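Local structure of adhesin (Streptococcus sanguinis SK1 = NCTC 7863, 6VT2) at residues F216-E221 against D384-S389; E129-Q134 against I182-G187; K300-D305 against L309-K314; T350-K355 against D398-D403. The protein probably attaches the bacterium to host surfaces by binding sialoglycans through tandem SigLec-like modules. One frame throughout, in Å; residues are numbered along the deposited sequence.

Overall arrangement
Four contacts are spread along an elongated chain in which SigLec-like and atypical Rib domains alternate. Interaction 1 is a buried, charged contact between the second SigLec-like domain and the last Rib domain, while interaction 4 is a small, buried apolar contact inside that Rib domain, their centres about 27 Å apart. Interaction 2, partly buried in the first Rib domain, packs aromatic and apolar groups beside a calcium ion. Interaction 3, also only partly buried, joins strand 296-305 to the loop leading into strand 314-321 through backbone and hydroxyl bonds, with another calcium at one end. Interactions 1 and 3 reach the same sheet, through strands 213-217 and 296-305.

Interaction 1: residues F216-E221 against D384-S389; sequences FYRGEE and DDTPAS
R218 reaches into the loop D384-S389 and places its guanidinium between two side chains. S389 CB lies over the centre of one face, 3.5 Å from R218 CZ, and D384 CB covers the opposite face, 3.7 Å from R218 NH1. At the edge, in plane, T386 CG2 comes within 3.6 Å of R218 NH2. The bend at chi3 of R218 (61°) turns the guanidinium so that its faces meet D384 CB and S389 CB. The carbonyl of D384 takes weak hydrogen bonds from both terminal nitrogens, each of R218 NH1 and R218 NH2 lying 2.9 Å from D384 O. A salt bridge of 3.3 Å joins R218 NH1 to D384 OD2, although the side chains run almost at right angles and the guanidinium and carboxylate planes are 34° apart. R218 NH2 also bonds K287 O, its strongest partner, and NE bonds L289 O, which probably limits the guanidinium's rotation; Q323 N binds D384 OD2, and N322 OD1 meets S389 OG. R218 follows strand 213-217 in a type II turn, its backbone bonded to A321 of strand 314-321, and the other loop links strands 378-381 and 392-395, so the contact bridges a SigLec-like and a Rib domain.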
loop_
_atom_site.group_PDB
_atom_site.type_symbol
_atom_site.label_atom_id
_atom_site.label_comp_id
_atom_site.label_asym_id
_atom_site.label_seq_id
_atom_site.Cartn_x
_atom_site.Cartn_y
_atom_site.Cartn_z
ATOM N N PHE A 216 -18.156 -18.121 -20.917
ATOM C CA PHE A 216 -17.332 -19.310 -20.937
ATOM C C PHE A 216 -17.655 -20.023 -22.224
ATOM O O PHE A 216 -18.801 -20.369 -22.475
ATOM C CB PHE A 216 -17.592 -20.213 -19.730
ATOM C CG PHE A 216 -16.877 -19.772 -18.512
ATOM C CD1 PHE A 216 -17.161 -18.581 -17.849
ATOM C CD2 PHE A 216 -15.900 -20.595 -17.985
ATOM C CE1 PHE A 216 -16.437 -18.238 -16.701
ATOM C CE2 PHE A 216 -15.156 -20.194 -16.908
ATOM C CZ PHE A 216 -15.463 -19.054 -16.259
ATOM N N TYR A 217 -16.648 -20.303 -22.988
ATOM C CA TYR A 217 -16.833 -21.012 -24.241
ATOM C C TYR A 217 -16.854 -22.487 -23.956
ATOM O O TYR A 217 -15.935 -23.006 -23.307
ATOM C CB TYR A 217 -15.685 -20.671 -25.201
ATOM C CG TYR A 217 -15.794 -19.258 -25.646
ATOM C CD1 TYR A 217 -16.653 -18.861 -26.630
ATOM C CD2 TYR A 217 -15.081 -18.288 -24.977
ATOM C CE1 TYR A 217 -16.778 -17.542 -26.957
ATOM C CE2 TYR A 217 -15.227 -16.968 -25.305
ATOM C CZ TYR A 217 -16.051 -16.610 -26.320
ATOM O OH TYR A 217 -16.227 -15.273 -26.615
ATOM N N ARG A 218 -17.859 -23.177 -24.467
ATOM C CA ARG A 218 -17.984 -24.597 -24.223
ATOM C C ARG A 218 -16.714 -25.306 -24.660
ATOM O O ARG A 218 -16.211 -25.085 -25.747
ATOM C CB ARG A 218 -19.214 -25.142 -24.968
ATOM C CG ARG A 218 -20.492 -24.507 -24.443
ATOM C CD ARG A 218 -21.681 -24.707 -25.397
ATOM N NE ARG A 218 -21.989 -26.097 -25.589
ATOM C CZ ARG A 218 -21.883 -26.753 -26.752
ATOM N NH1 ARG A 218 -21.523 -26.121 -27.841
ATOM N NH2 ARG A 218 -22.178 -28.011 -26.857
ATOM N N GLY A 219 -16.180 -26.150 -23.806
ATOM C CA GLY A 219 -15.030 -26.929 -24.136
ATOM C C GLY A 219 -13.710 -26.238 -24.053
ATOM O O GLY A 219 -12.709 -26.836 -24.474
ATOM N N GLU A 220 -13.598 -25.097 -23.513
ATOM C CA GLU A 220 -12.339 -24.379 -23.321
ATOM C C GLU A 220 -12.310 -23.857 -21.902
ATOM O O GLU A 220 -13.239 -23.199 -21.461
ATOM C CB GLU A 220 -12.173 -23.182 -24.253
ATOM C CG GLU A 220 -12.086 -23.614 -25.730
ATOM C CD GLU A 220 -11.721 -22.469 -26.664
ATOM O OE1 GLU A 220 -11.445 -22.764 -27.877
ATOM O OE2 GLU A 220 -11.668 -21.302 -26.206
ATOM N N GLU A 221 -11.277 -24.010 -21.232
ATOM C CA GLU A 221 -11.212 -23.529 -19.861
ATOM C C GLU A 221 -11.201 -22.015 -19.849
ATOM O O GLU A 221 -10.518 -21.354 -20.643
ATOM C CB GLU A 221 -10.003 -24.060 -19.195
ATOM C CG GLU A 221 -9.937 -23.714 -17.721
ATOM C CD GLU A 221 -8.749 -24.442 -17.102
ATOM O OE1 GLU A 221 -7.583 -24.311 -17.587
ATOM O OE2 GLU A 221 -9.038 -25.212 -16.165
ATOM N N ASP A 384 -16.761 -28.370 -29.717
ATOM C CA ASP A 384 -17.886 -28.322 -28.811
ATOM C C ASP A 384 -19.194 -28.571 -29.553
ATOM O O ASP A 384 -20.268 -28.493 -28.959
ATOM C CB ASP A 384 -17.973 -26.988 -28.069
ATOM C CG ASP A 384 -18.106 -25.787 -28.969
ATOM O OD1 ASP A 384 -17.635 -25.834 -30.114
ATOM O OD2 ASP A 384 -18.643 -24.766 -28.539
ATOM N N ASP A 385 -19.135 -28.866 -30.854
ATOM C CA ASP A 385 -20.356 -29.099 -31.594
ATOM C C ASP A 385 -21.115 -30.281 -31.020
ATOM O O ASP A 385 -20.552 -31.344 -30.831
ATOM C CB ASP A 385 -20.019 -29.359 -33.063
ATOM C CG ASP A 385 -21.226 -29.543 -33.944
ATOM O OD1 ASP A 385 -21.889 -28.552 -34.266
ATOM O OD2 ASP A 385 -21.492 -30.693 -34.321
ATOM N N THR A 386 -22.406 -30.094 -30.783
ATOM C CA THR A 386 -23.280 -31.166 -30.357
ATOM C C THR A 386 -24.632 -30.946 -31.060
ATOM O O THR A 386 -24.967 -29.819 -31.373
ATOM C CB THR A 386 -23.547 -31.186 -28.848
ATOM O OG1 THR A 386 -24.241 -30.009 -28.488
ATOM C CG2 THR A 386 -22.259 -31.400 -28.028
ATOM N N PRO A 387 -25.448 -31.974 -31.135
ATOM C CA PRO A 387 -26.781 -31.733 -31.741
ATOM C C PRO A 387 -27.606 -30.659 -31.059
ATOM O O PRO A 387 -28.279 -29.887 -31.767
ATOM C CB PRO A 387 -27.448 -33.099 -31.665
ATOM C CG PRO A 387 -26.368 -34.017 -31.642
ATOM C CD PRO A 387 -25.241 -33.363 -30.816
ATOM N N ALA A 388 -27.504 -30.520 -29.722
ATOM C CA ALA A 388 -28.248 -29.521 -28.983
ATOM C C ALA A 388 -27.636 -28.139 -29.064
ATOM O O ALA A 388 -28.299 -27.166 -28.680
ATOM C CB ALA A 388 -28.409 -29.958 -27.513
ATOM N N SER A 389 -26.388 -28.034 -29.537
ATOM C CA SER A 389 -25.686 -26.740 -29.510
ATOM C C SER A 389 -24.614 -26.812 -30.596
ATOM O O SER A 389 -23.429 -27.140 -30.409
ATOM C CB SER A 389 -25.099 -26.471 -28.127
ATOM O OG SER A 389 -24.748 -25.110 -28.008
#

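Interaction 2: residues E129-Q134 against I182-G187; sequences EKYTPQ and ITYPDG. With CA (calcium ion), chain I.
Y184 pushes its phenol end between Y131 and P133, and here the packing is closest. Y184 OH lies 3.6 Å from Y131 CB and 3.5 Å from P133 CG, while the same P133 CG meets I182 CD1 at 3.6 Å, the proline ring and the isoleucine chain sliding past each other in opposite directions. With CG beside its backbone N (chi1 -57°), Y131 brings CD2 over one face of the Y184 ring, near its rim. The aromatic pair is looser and meets obliquely, centroids 5.4 Å apart and planes inclined at 36°. Farther out, the aliphatic chain of K130 lies across a face of the Y131 ring, and K130 NZ bonds to Y131 OH at 3.1 Å; both polar ends also reach E20. On the calcium side, Y131 O binds the ion at 2.4 Å, and three waters complete part of its shell. The hydroxyl of Y184 bonds to D190 OD2, itself a calcium ligand, which makes the tyrosine a second-shell residue likely to help orient that carboxylate. The Y184 ring and the P133-I182 contact thus pack beneath a calcium site built by T128, Y131 and D190, near the junction of the first SigLec-like and Rib domains.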
loop_
_atom_site.group_PDB
_atom_site.type_symbol
_atom_site.label_atom_id
_atom_site.label_comp_id
_atom_site.label_asym_id
_atom_site.label_seq_id
_atom_site.Cartn_x
_atom_site.Cartn_y
_atom_site.Cartn_z
ATOM N N GLU A 129 6.156 18.340 24.125
ATOM C CA GLU A 129 6.254 19.586 23.376
ATOM C C GLU A 129 7.094 19.438 22.124
ATOM O O GLU A 129 7.003 20.265 21.208
ATOM C CB GLU A 129 6.810 20.679 24.284
ATOM C CG GLU A 129 5.775 21.116 25.273
ATOM C CD GLU A 129 6.229 22.277 26.108
ATOM O OE1 GLU A 129 7.402 22.690 25.986
ATOM O OE2 GLU A 129 5.415 22.768 26.884
ATOM N N LYS A 130 7.940 18.433 22.072
ATOM C CA LYS A 130 8.724 18.160 20.883
ATOM C C LYS A 130 7.930 17.399 19.830
ATOM O O LYS A 130 8.121 17.618 18.644
ATOM C CB LYS A 130 9.991 17.407 21.315
ATOM C CG LYS A 130 10.821 16.939 20.225
ATOM C CD LYS A 130 12.091 16.315 20.793
ATOM C CE LYS A 130 13.045 15.962 19.630
ATOM N NZ LYS A 130 14.052 14.948 20.056
ATOM N N TYR A 131 7.018 16.527 20.227
ATOM C CA TYR A 131 6.371 15.588 19.322
ATOM C C TYR A 131 4.908 15.965 19.122
ATOM O O TYR A 131 4.180 16.270 20.078
ATOM C CB TYR A 131 6.521 14.171 19.878
ATOM C CG TYR A 131 7.939 13.770 20.094
ATOM C CD1 TYR A 131 8.795 13.559 19.005
ATOM C CD2 TYR A 131 8.455 13.634 21.367
ATOM C CE1 TYR A 131 10.131 13.211 19.194
ATOM C CE2 TYR A 131 9.794 13.290 21.569
ATOM C CZ TYR A 131 10.610 13.043 20.460
ATOM O OH TYR A 131 11.936 12.722 20.657
ATOM N N THR A 132 4.502 16.014 17.862
ATOM C CA THR A 132 3.116 16.293 17.493
ATOM C C THR A 132 2.646 15.110 16.650
ATOM O O THR A 132 3.032 14.982 15.470
ATOM C CB THR A 132 2.987 17.602 16.736
ATOM O OG1 THR A 132 3.500 18.673 17.546
ATOM C CG2 THR A 132 1.509 17.889 16.424
ATOM N N PRO A 133 1.824 14.219 17.193
ATOM C CA PRO A 133 1.461 13.009 16.442
ATOM C C PRO A 133 0.522 13.322 15.298
ATOM O O PRO A 133 -0.316 14.225 15.377
ATOM C CB PRO A 133 0.761 12.116 17.472
ATOM C CG PRO A 133 0.951 12.781 18.817
ATOM C CD PRO A 133 1.187 14.270 18.516
ATOM N N GLN A 134 0.653 12.536 14.239
ATOM C CA GLN A 134 -0.247 12.639 13.103
ATOM C C GLN A 134 -1.421 11.693 13.305
ATOM O O GLN A 134 -1.308 10.657 13.966
ATOM C CB GLN A 134 0.482 12.311 11.801
ATOM C CG GLN A 134 1.504 13.382 11.393
ATOM C CD GLN A 134 1.056 14.197 10.198
ATOM O OE1 GLN A 134 -0.022 13.968 9.636
ATOM N NE2 GLN A 134 1.891 15.146 9.788
ATOM N N ILE A 182 -0.872 8.547 23.819
ATOM C CA ILE A 182 0.535 8.227 23.484
ATOM C C ILE A 182 1.320 8.693 24.691
ATOM O O ILE A 182 1.128 9.785 25.057
ATOM C CB ILE A 182 0.968 8.950 22.203
ATOM C CG1 ILE A 182 0.035 8.575 21.045
ATOM C CG2 ILE A 182 2.448 8.700 21.861
ATOM C CD1 ILE A 182 0.239 9.354 19.783
ATOM N N THR A 183 2.086 7.838 25.319
ATOM C CA THR A 183 2.868 8.231 26.487
ATOM C C THR A 183 4.309 8.248 26.036
ATOM O O THR A 183 4.808 7.259 25.662
ATOM C CB THR A 183 2.660 7.306 27.677
ATOM O OG1 THR A 183 1.283 7.339 28.015
ATOM C CG2 THR A 183 3.437 7.701 28.906
ATOM N N TYR A 184 4.924 9.404 26.077
ATOM C CA TYR A 184 6.329 9.523 25.727
ATOM C C TYR A 184 7.101 8.972 26.883
ATOM O O TYR A 184 6.732 8.799 27.974
ATOM C CB TYR A 184 6.647 10.974 25.438
ATOM C CG TYR A 184 5.878 11.370 24.243
ATOM C CD1 TYR A 184 5.991 10.696 23.055
ATOM C CD2 TYR A 184 4.953 12.354 24.379
ATOM C CE1 TYR A 184 5.196 11.026 21.991
ATOM C CE2 TYR A 184 4.203 12.738 23.306
ATOM C CZ TYR A 184 4.311 12.071 22.115
ATOM O OH TYR A 184 3.550 12.433 21.067
ATOM N N PRO A 185 8.525 8.611 26.704
ATOM C CA PRO A 185 9.387 8.032 27.754
ATOM C C PRO A 185 9.474 8.838 29.029
ATOM O O PRO A 185 9.742 8.299 30.100
ATOM C CB PRO A 185 10.761 7.950 27.063
ATOM C CG PRO A 185 10.506 7.989 25.629
ATOM C CD PRO A 185 9.182 8.681 25.406
ATOM N N ASP A 186 9.238 10.128 28.980
ATOM C CA ASP A 186 9.229 10.928 30.191
ATOM C C ASP A 186 7.890 10.996 30.889
ATOM O O ASP A 186 7.760 11.700 31.880
ATOM C CB ASP A 186 9.758 12.340 29.853
ATOM C CG ASP A 186 8.786 13.167 29.110
ATOM O OD1 ASP A 186 7.863 12.592 28.480
ATOM O OD2 ASP A 186 8.900 14.405 29.148
ATOM N N GLY A 187 6.915 10.237 30.424
ATOM C CA GLY A 187 5.598 10.241 31.065
ATOM C C GLY A 187 4.681 11.337 30.584
ATOM O O GLY A 187 3.557 11.319 30.937
HETATM CA CA CA I . 2.651 16.920 21.805
HETATM O O HOH W 1 3.296 18.943 20.799
HETATM O O HOH W 2 1.652 18.646 23.031
HETATM O O HOH W 3 0.992 17.548 20.111
#

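Interaction 3: residues K300-D305 against L309-K314; sequences KVRATD and LTSEAK. With CA (calcium ion), chain J.
Residues K300-D305 and L309-K314 run antiparallel, their end-to-end directions 156° apart, but the register slips by one residue between the V301-K314 hydrogen-bonded pair and the T304-T310 bridge. V301 and K314 exchange two backbone bonds, each 2.8 Å between N of one and O of the other. Nearer the calcium, S311 N bonds to A303 O and D305 N to L309 O. Within the shift, a side chain serves: S311 OG, held between its backbone N and carbonyl carbon (chi1 73°), accepts the A303 N-H at 3.0 Å and donates to E312 O at 2.9 Å, so both roles of the hydroxyl are used. The hydroxyls of T304 and T310 share a hydrogen bond of 2.6 Å, OG1 to OG1, in which either could donate. R302 stretches across the other segment with an extended chain, the A313 peptide nitrogen lying over one face of its guanidinium, and R302 NH1 makes a weak bond of 3.0 Å to S311 O. D305 divides its carboxylate: L309 N approaches D305 OD1 at 3.0 Å from above the carboxylate plane, whereas D305 OD2 binds calcium at 2.4 Å. This metal is also held by D201, V203, D230 and N231. At the far end, K300 touches galactose of the bound glycan and pairs with D243. Strand 296-305 lies between 314-321 and 235-239 in its sheet, and V301 and A303 turn inward onto F228 of strand 222-229 in the facing sheet.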
loop_
_atom_site.group_PDB
_atom_site.type_symbol
_atom_site.label_atom_id
_atom_site.label_comp_id
_atom_site.label_asym_id
_atom_site.label_seq_id
_atom_site.Cartn_x
_atom_site.Cartn_y
_atom_site.Cartn_z
ATOM N N LYS A 300 -25.459 -16.000 -6.831
ATOM C CA LYS A 300 -25.678 -14.951 -5.853
ATOM C C LYS A 300 -24.486 -15.008 -4.920
ATOM O O LYS A 300 -24.151 -16.070 -4.374
ATOM C CB LYS A 300 -27.011 -15.186 -5.107
ATOM C CG LYS A 300 -28.235 -15.113 -6.053
ATOM C CD LYS A 300 -29.510 -14.764 -5.326
ATOM C CE LYS A 300 -29.975 -15.875 -4.384
ATOM N NZ LYS A 300 -30.963 -15.371 -3.369
ATOM N N VAL A 301 -23.878 -13.870 -4.693
ATOM C CA VAL A 301 -22.703 -13.774 -3.842
ATOM C C VAL A 301 -22.966 -12.699 -2.795
ATOM O O VAL A 301 -23.590 -11.674 -3.074
ATOM C CB VAL A 301 -21.428 -13.505 -4.670
ATOM C CG1 VAL A 301 -21.484 -12.162 -5.365
ATOM C CG2 VAL A 301 -20.258 -13.674 -3.801
ATOM N N ARG A 302 -22.482 -12.941 -1.616
ATOM C CA ARG A 302 -22.462 -11.984 -0.520
ATOM C C ARG A 302 -21.038 -11.867 0.030
ATOM O O ARG A 302 -20.226 -12.794 -0.087
ATOM C CB ARG A 302 -23.343 -12.449 0.622
ATOM C CG ARG A 302 -24.776 -12.616 0.314
ATOM C CD ARG A 302 -25.513 -13.270 1.504
ATOM N NE ARG A 302 -26.934 -13.456 1.210
ATOM C CZ ARG A 302 -27.870 -12.555 1.519
ATOM N NH1 ARG A 302 -27.528 -11.417 2.141
ATOM N NH2 ARG A 302 -29.114 -12.795 1.233
ATOM N N ALA A 303 -20.703 -10.736 0.619
ATOM C CA ALA A 303 -19.390 -10.548 1.226
ATOM C C ALA A 303 -19.631 -9.886 2.577
ATOM O O ALA A 303 -20.559 -9.097 2.738
ATOM C CB ALA A 303 -18.442 -9.735 0.365
ATOM N N THR A 304 -18.807 -10.257 3.544
ATOM C CA THR A 304 -18.924 -9.764 4.902
ATOM C C THR A 304 -17.631 -9.083 5.311
ATOM O O THR A 304 -16.543 -9.551 4.976
ATOM C CB THR A 304 -19.213 -10.935 5.829
ATOM O OG1 THR A 304 -20.421 -11.566 5.475
ATOM C CG2 THR A 304 -19.381 -10.435 7.299
ATOM N N ASP A 305 -17.741 -7.943 6.004
ATOM C CA ASP A 305 -16.560 -7.241 6.490
ATOM C C ASP A 305 -16.270 -7.691 7.922
ATOM O O ASP A 305 -16.979 -8.520 8.491
ATOM C CB ASP A 305 -16.728 -5.724 6.319
ATOM C CG ASP A 305 -17.835 -5.117 7.187
ATOM O OD1 ASP A 305 -18.153 -5.700 8.243
ATOM O OD2 ASP A 305 -18.371 -4.112 6.730
ATOM N N LEU A 309 -20.861 -6.898 8.911
ATOM C CA LEU A 309 -21.867 -6.446 7.958
ATOM C C LEU A 309 -21.748 -7.315 6.706
ATOM O O LEU A 309 -20.662 -7.417 6.125
ATOM C CB LEU A 309 -21.705 -4.996 7.551
ATOM C CG LEU A 309 -21.941 -3.923 8.613
ATOM C CD1 LEU A 309 -21.771 -2.584 7.964
ATOM C CD2 LEU A 309 -23.249 -4.090 9.288
ATOM N N THR A 310 -22.853 -7.917 6.301
ATOM C CA THR A 310 -22.901 -8.733 5.090
ATOM C C THR A 310 -23.738 -8.022 4.040
ATOM O O THR A 310 -24.837 -7.526 4.340
ATOM C CB THR A 310 -23.478 -10.097 5.397
ATOM O OG1 THR A 310 -22.686 -10.733 6.420
ATOM C CG2 THR A 310 -23.493 -10.976 4.154
ATOM N N SER A 311 -23.198 -7.940 2.825
ATOM C CA SER A 311 -23.909 -7.395 1.700
ATOM C C SER A 311 -25.159 -8.211 1.389
ATOM O O SER A 311 -25.305 -9.359 1.806
ATOM C CB SER A 311 -23.020 -7.401 0.473
ATOM O OG SER A 311 -22.853 -8.709 -0.039
ATOM N N GLU A 312 -26.088 -7.572 0.688
ATOM C CA GLU A 312 -27.170 -8.308 0.081
ATOM C C GLU A 312 -26.589 -9.297 -0.928
ATOM O O GLU A 312 -25.440 -9.181 -1.358
ATOM C CB GLU A 312 -28.140 -7.362 -0.606
ATOM C CG GLU A 312 -28.795 -6.405 0.368
ATOM C CD GLU A 312 -30.056 -5.748 -0.236
ATOM O OE1 GLU A 312 -30.402 -6.022 -1.433
ATOM O OE2 GLU A 312 -30.720 -4.995 0.515
ATOM N N ALA A 313 -27.402 -10.270 -1.294
ATOM C CA ALA A 313 -27.044 -11.212 -2.341
ATOM C C ALA A 313 -27.004 -10.480 -3.656
ATOM O O ALA A 313 -27.964 -9.817 -4.019
ATOM C CB ALA A 313 -28.059 -12.341 -2.403
ATOM N N LYS A 314 -25.869 -10.562 -4.348
ATOM C CA LYS A 314 -25.620 -9.834 -5.579
ATOM C C LYS A 314 -25.419 -10.864 -6.687
ATOM O O LYS A 314 -24.793 -11.828 -6.453
ATOM C CB LYS A 314 -24.355 -9.002 -5.423
ATOM C CG LYS A 314 -24.396 -8.110 -4.202
ATOM C CD LYS A 314 -25.252 -6.941 -4.445
ATOM C CE LYS A 314 -25.434 -6.047 -3.232
ATOM N NZ LYS A 314 -26.570 -5.133 -3.464
HETATM CA CA CA J . -17.841 -2.007 5.797
#

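Interaction 4: residues T350-K355 against D398-D403; sequences TAIEEK and DRTVQD. With SO4 (sulfate ion), chain K.
T400 OG1 lies between two carbonyl acceptors, G376 O, the stronger partner, and A397 O, which must share its one proton, while the carbon side of the same residue rests against I352. The torsion that sets OG1 between the backbone N and the carbonyl carbon (chi1 59°) leaves CG2 beside the N, where T400 CG2 meets I352 CG2 at 4.1 Å. I352 CG2 also lies 3.9 Å from T400 CB, the two side chains crossing at about a right angle. The other branch of I352 runs out past the T400 carbonyl, I352 CG1 lying 3.9 Å from T400 O. Its tip, I352 CD1, comes 3.9 Å from V401 CG2, a touch that is doubtful because V401 adopts two conformations. No hydrogen bond crosses between the segments; the contact is van der Waals packing, mostly between carbon atoms. On strand 401-403, exposed Q402 donates from NE2 to D403 O, 3.0 Å away and almost straight at 179°, and also to O3 of a sulfate, probably from the crystallisation liquor. I352 points from helix 346-360 into the Rib domain's interior, touching T336 and V378, while strand 401-403 pairs in parallel with 336-338, and T400 also packs on V378 of strand 378-381.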
loop_
_atom_site.group_PDB
_atom_site.type_symbol
_atom_site.label_atom_id
_atom_site.label_comp_id
_atom_site.label_asym_id
_atom_site.label_seq_id
_atom_site.Cartn_x
_atom_site.Cartn_y
_atom_site.Cartn_z
ATOM N N THR A 350 -10.315 -32.966 -51.364
ATOM C CA THR A 350 -9.066 -33.080 -50.620
ATOM C C THR A 350 -8.195 -31.857 -50.777
ATOM O O THR A 350 -7.625 -31.364 -49.791
ATOM C CB THR A 350 -8.331 -34.333 -51.087
ATOM O OG1 THR A 350 -9.201 -35.444 -50.852
ATOM C CG2 THR A 350 -7.095 -34.525 -50.298
ATOM N N ALA A 351 -8.086 -31.332 -51.998
ATOM C CA ALA A 351 -7.244 -30.176 -52.203
ATOM C C ALA A 351 -7.792 -28.971 -51.467
ATOM O O ALA A 351 -7.014 -28.164 -50.941
ATOM C CB ALA A 351 -7.153 -29.847 -53.696
ATOM N N ILE A 352 -9.125 -28.815 -51.451
ATOM C CA ILE A 352 -9.738 -27.683 -50.751
ATOM C C ILE A 352 -9.492 -27.806 -49.263
ATOM O O ILE A 352 -9.124 -26.836 -48.572
ATOM C CB ILE A 352 -11.235 -27.580 -51.069
ATOM C CG1 ILE A 352 -11.457 -27.055 -52.484
ATOM C CG2 ILE A 352 -11.917 -26.660 -50.085
ATOM C CD1 ILE A 352 -12.857 -27.249 -52.928
ATOM N N GLU A 353 -9.727 -29.005 -48.748
ATOM C CA GLU A 353 -9.548 -29.179 -47.328
ATOM C C GLU A 353 -8.127 -28.801 -46.935
ATOM O O GLU A 353 -7.937 -28.137 -45.919
ATOM C CB GLU A 353 -9.860 -30.597 -46.905
ATOM C CG GLU A 353 -9.814 -30.701 -45.376
ATOM C CD GLU A 353 -10.034 -32.067 -44.804
ATOM O OE1 GLU A 353 -9.493 -32.300 -43.690
ATOM O OE2 GLU A 353 -10.732 -32.889 -45.444
ATOM N N GLU A 354 -7.128 -29.160 -47.751
ATOM C CA GLU A 354 -5.740 -28.869 -47.401
ATOM C C GLU A 354 -5.489 -27.369 -47.382
ATOM O O GLU A 354 -4.755 -26.853 -46.528
ATOM C CB GLU A 354 -4.785 -29.564 -48.379
ATOM C CG GLU A 354 -3.354 -29.132 -48.281
ATOM C CD GLU A 354 -2.809 -29.253 -46.870
ATOM O OE1 GLU A 354 -1.814 -28.539 -46.568
ATOM O OE2 GLU A 354 -3.356 -30.069 -46.079
ATOM N N LYS A 355 -6.064 -26.656 -48.324
ATOM C CA LYS A 355 -5.853 -25.223 -48.358
ATOM C C LYS A 355 -6.550 -24.543 -47.200
ATOM O O LYS A 355 -6.024 -23.562 -46.650
ATOM C CB LYS A 355 -6.362 -24.645 -49.652
ATOM C CG LYS A 355 -5.558 -25.076 -50.902
ATOM C CD LYS A 355 -6.078 -24.441 -52.165
ATOM C CE LYS A 355 -5.313 -24.932 -53.318
ATOM N NZ LYS A 355 -5.701 -24.254 -54.619
ATOM N N ASP A 398 -17.744 -19.864 -53.179
ATOM C CA ASP A 398 -17.066 -18.776 -53.891
ATOM C C ASP A 398 -15.704 -18.467 -53.263
ATOM O O ASP A 398 -14.935 -17.842 -53.881
ATOM C CB ASP A 398 -17.958 -17.555 -54.039
ATOM C CG ASP A 398 -18.390 -16.958 -52.740
ATOM O OD1 ASP A 398 -18.032 -17.469 -51.759
ATOM O OD2 ASP A 398 -19.040 -15.919 -52.771
ATOM N N ARG A 399 -15.428 -18.924 -52.049
ATOM C CA ARG A 399 -14.134 -18.752 -51.475
ATOM C C ARG A 399 -13.254 -19.957 -51.639
ATOM O O ARG A 399 -12.085 -19.900 -51.257
ATOM C CB ARG A 399 -14.269 -18.495 -49.967
ATOM C CG ARG A 399 -15.207 -17.329 -49.651
ATOM C CD ARG A 399 -14.461 -16.142 -49.219
ATOM N NE ARG A 399 -15.356 -15.071 -48.797
ATOM C CZ ARG A 399 -15.235 -13.802 -49.183
ATOM N NH1 ARG A 399 -14.250 -13.442 -50.007
ATOM N NH2 ARG A 399 -16.098 -12.895 -48.744
ATOM N N THR A 400 -13.748 -21.039 -52.256
ATOM C CA THR A 400 -12.928 -22.237 -52.310
ATOM C C THR A 400 -12.773 -22.835 -53.691
ATOM O O THR A 400 -11.733 -23.423 -53.971
ATOM C CB THR A 400 -13.521 -23.348 -51.446
ATOM O OG1 THR A 400 -14.838 -23.620 -51.923
ATOM C CG2 THR A 400 -13.592 -22.930 -49.960
ATOM N N VAL A 401 -13.779 -22.669 -54.539
ATOM C CA VAL A 401 -13.919 -23.367 -55.812
ATOM C C VAL A 401 -13.703 -22.398 -56.957
ATOM O O VAL A 401 -14.186 -21.260 -56.905
ATOM C CB VAL A 401 -15.330 -23.975 -55.903
ATOM C CG1 VAL A 401 -15.692 -24.356 -57.299
ATOM C CG2 VAL A 401 -15.447 -25.199 -54.992
ATOM N N GLN A 402 -13.032 -22.872 -58.021
ATOM C CA GLN A 402 -12.955 -22.136 -59.291
ATOM C C GLN A 402 -13.338 -23.092 -60.425
ATOM O O GLN A 402 -12.640 -24.069 -60.682
ATOM C CB GLN A 402 -11.563 -21.593 -59.511
ATOM C CG GLN A 402 -11.415 -20.921 -60.844
ATOM C CD GLN A 402 -12.372 -19.810 -61.019
ATOM O OE1 GLN A 402 -12.368 -18.819 -60.306
ATOM N NE2 GLN A 402 -13.273 -19.999 -61.968
ATOM N N ASP A 403 -14.455 -22.832 -61.067
ATOM C CA ASP A 403 -14.876 -23.558 -62.268
ATOM C C ASP A 403 -13.771 -23.539 -63.308
ATOM O O ASP A 403 -13.217 -22.483 -63.621
ATOM C CB ASP A 403 -16.130 -22.822 -62.769
ATOM C CG ASP A 403 -16.974 -23.560 -63.781
ATOM O OD1 ASP A 403 -16.527 -24.534 -64.367
ATOM O OD2 ASP A 403 -18.154 -23.078 -63.943
HETATM S S SO4 K . -16.209 -17.610 -62.304
HETATM O O1 SO4 K . -16.576 -18.989 -62.170
HETATM O O2 SO4 K . -17.034 -16.743 -61.514
HETATM O O3 SO4 K . -14.795 -17.446 -61.973
HETATM O O4 SO4 K . -16.244 -17.183 -63.700
#